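Local coordinates for protein glycoside hydrolase, GH17 family (Formosa sp. Hel1_33_131, PDB 6FCG) that probably cleaves internal beta-1,3-glucosidic bonds of laminarin, as an endo-acting laminarinase of glycoside hydrolase family 17 from a marine bacterium, at residues A[306-311]-A[330-335]. Numbering follows the deposited sequence.
Sequences TGWASF and AIFYNH
Phe332 reaches from helix 326-342 to the loop that follows strand 301-305, where its ring turns one face to Trp308 and its edge to Thr306. The indole comes over that face. Its leading atom is Trp308 CE3, placed toward the rim and 3.6 Å from Phe332 CD1, while CZ3 of the same indole lies near that phenyl carbon as well. The two side chains cross at about a right angle, and the pairing is oblique, with the six-membered ring of Trp308 and the phenyl ring inclined at 39° and their centroids 5.0 Å apart. Trp308 CB lies beside the rim, 3.7 Å from Phe332 CD2. The far end of the phenyl meets polar atoms at its edge: Thr306 OG1 lies in the ring plane against the CE2-CZ bond, 3.5 Å from both Phe332 CE2 and Phe332 CZ, and the backbone N of Gly307 sits 4.0 Å from Phe332 CE2. These are van der Waals contacts; the threonine hydroxyl has its hydrogen bond with Thr242 O, and Trp308 NE1 bonds to Ala323 O, which probably restrains the turn of the indole. With CG anti to the backbone N (chi1 -173°), the phenyl ring is carried away from the helix onto the loop. An alanine here would lose the ring and is likely to open a gap between helix and loop, leaving Trp308 CE3 and CZ3 without their aromatic neighbour. Met245 and Met274 add further cover to the indole. Strand 301-305, its loop and helix 326-342 form a beta-alpha unit of the (beta/alpha)8 TIM barrel, buried here at the C-terminal end of the strand, the end where GH17 active sites generally lie.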
loop_
_atom_site.group_PDB
_atom_site.type_symbol
_atom_site.label_atom_id
_atom_site.label_comp_id
_atom_site.label_asym_id
_atom_site.label_seq_id
_atom_site.Cartn_x
_atom_site.Cartn_y
_atom_site.Cartn_z
ATOM N N THR A 306 4.847 34.367 2.994
ATOM C CA THR A 306 3.836 33.347 2.739
ATOM C C THR A 306 3.788 33.102 1.231
ATOM O O THR A 306 4.172 33.968 0.454
ATOM C CB THR A 306 2.452 33.734 3.275
ATOM O OG1 THR A 306 1.584 32.599 3.193
ATOM C CG2 THR A 306 1.838 34.888 2.471
ATOM N N GLY A 307 3.309 31.938 0.828
ATOM C CA GLY A 307 3.301 31.560 -0.571
ATOM C C GLY A 307 2.605 30.240 -0.837
ATOM O O GLY A 307 2.324 29.482 0.072
ATOM N N TRP A 308 2.321 29.982 -2.107
ATOM C CA TRP A 308 1.593 28.793 -2.533
ATOM C C TRP A 308 2.145 28.316 -3.887
ATOM O O TRP A 308 1.939 28.960 -4.897
ATOM C CB TRP A 308 0.112 29.156 -2.647
ATOM C CG TRP A 308 -0.805 28.026 -2.708
ATOM C CD1 TRP A 308 -1.007 27.185 -3.775
ATOM C CD2 TRP A 308 -1.686 27.591 -1.686
ATOM N NE1 TRP A 308 -1.960 26.254 -3.470
ATOM C CE2 TRP A 308 -2.384 26.468 -2.185
ATOM C CE3 TRP A 308 -1.950 28.025 -0.394
ATOM C CZ2 TRP A 308 -3.335 25.788 -1.443
ATOM C CZ3 TRP A 308 -2.888 27.349 0.353
ATOM C CH2 TRP A 308 -3.576 26.241 -0.176
ATOM N N ALA A 309 2.852 27.190 -3.888
ATOM C CA ALA A 309 3.559 26.743 -5.069
ATOM C C ALA A 309 2.643 26.268 -6.174
ATOM O O ALA A 309 1.521 25.788 -5.919
ATOM C CB ALA A 309 4.544 25.671 -4.689
ATOM N N SER A 310 3.098 26.415 -7.409
ATOM C CA SER A 310 2.320 26.041 -8.588
ATOM C C SER A 310 2.533 24.593 -9.010
ATOM O O SER A 310 1.842 24.117 -9.914
ATOM C CB SER A 310 2.656 26.945 -9.765
ATOM O OG SER A 310 4.003 26.788 -10.181
ATOM N N PHE A 311 3.463 23.886 -8.374
ATOM C CA PHE A 311 3.682 22.488 -8.696
ATOM C C PHE A 311 4.320 21.744 -7.533
ATOM O O PHE A 311 5.121 22.317 -6.818
ATOM C CB PHE A 311 4.568 22.359 -9.953
ATOM C CG PHE A 311 4.682 20.969 -10.459
ATOM C CD1 PHE A 311 3.727 20.454 -11.316
ATOM C CD2 PHE A 311 5.710 20.143 -10.041
ATOM C CE1 PHE A 311 3.801 19.134 -11.769
ATOM C CE2 PHE A 311 5.799 18.819 -10.493
ATOM C CZ PHE A 311 4.839 18.318 -11.361
ATOM N N ALA A 330 -2.815 31.674 -7.765
ATOM C CA ALA A 330 -3.409 32.971 -8.053
ATOM C C ALA A 330 -4.494 33.348 -7.038
ATOM O O ALA A 330 -4.527 34.479 -6.544
ATOM C CB ALA A 330 -3.974 32.994 -9.462
ATOM N N ILE A 331 -5.372 32.406 -6.722
ATOM C CA ILE A 331 -6.397 32.663 -5.723
ATOM C C ILE A 331 -5.773 33.043 -4.367
ATOM O O ILE A 331 -6.188 34.014 -3.730
ATOM C CB ILE A 331 -7.349 31.470 -5.564
ATOM C CG1 ILE A 331 -8.195 31.321 -6.826
ATOM C CG2 ILE A 331 -8.265 31.670 -4.350
ATOM C CD1 ILE A 331 -8.897 29.984 -6.934
ATOM N N PHE A 332 -4.754 32.305 -3.952
ATOM C CA PHE A 332 -4.095 32.582 -2.686
ATOM C C PHE A 332 -3.414 33.950 -2.699
ATOM O O PHE A 332 -3.606 34.732 -1.767
ATOM C CB PHE A 332 -3.095 31.474 -2.330
ATOM C CG PHE A 332 -2.511 31.609 -0.950
ATOM C CD1 PHE A 332 -3.288 31.341 0.165
ATOM C CD2 PHE A 332 -1.193 32.005 -0.769
ATOM C CE1 PHE A 332 -2.764 31.462 1.442
ATOM C CE2 PHE A 332 -0.658 32.114 0.503
ATOM C CZ PHE A 332 -1.445 31.846 1.610
ATOM N N TYR A 333 -2.640 34.218 -3.752
ATOM C CA TYR A 333 -1.931 35.484 -3.904
ATOM C C TYR A 333 -2.884 36.682 -3.762
ATOM O O TYR A 333 -2.602 37.612 -3.002
ATOM C CB TYR A 333 -1.230 35.566 -5.267
ATOM C CG TYR A 333 -0.500 36.860 -5.494
ATOM C CD1 TYR A 333 0.711 37.117 -4.867
ATOM C CD2 TYR A 333 -1.013 37.819 -6.359
ATOM C CE1 TYR A 333 1.398 38.303 -5.091
ATOM C CE2 TYR A 333 -0.340 39.012 -6.597
ATOM C CZ TYR A 333 0.861 39.257 -5.960
ATOM O OH TYR A 333 1.471 40.461 -6.224
ATOM N N ASN A 334 -4.007 36.638 -4.481
ATOM C CA ASN A 334 -5.006 37.714 -4.454
ATOM C C ASN A 334 -5.720 37.855 -3.124
ATOM O O ASN A 334 -5.946 38.985 -2.673
ATOM C CB ASN A 334 -6.033 37.551 -5.577
ATOM C CG ASN A 334 -5.412 37.711 -6.949
ATOM O OD1 ASN A 334 -4.492 38.507 -7.158
ATOM N ND2 ASN A 334 -5.913 36.969 -7.891
ATOM N N HIS A 335 -6.036 36.735 -2.476
ATOM C CA HIS A 335 -6.621 36.790 -1.130
ATOM C C HIS A 335 -5.663 37.434 -0.137
ATOM O O HIS A 335 -6.089 38.206 0.727
ATOM C CB HIS A 335 -7.014 35.406 -0.595
ATOM C CG HIS A 335 -8.346 34.892 -1.057
ATOM N ND1 HIS A 335 -9.410 35.700 -1.417
ATOM C CD2 HIS A 335 -8.802 33.622 -1.156
ATOM C CE1 HIS A 335 -10.444 34.946 -1.755
ATOM N NE2 HIS A 335 -10.102 33.683 -1.603
#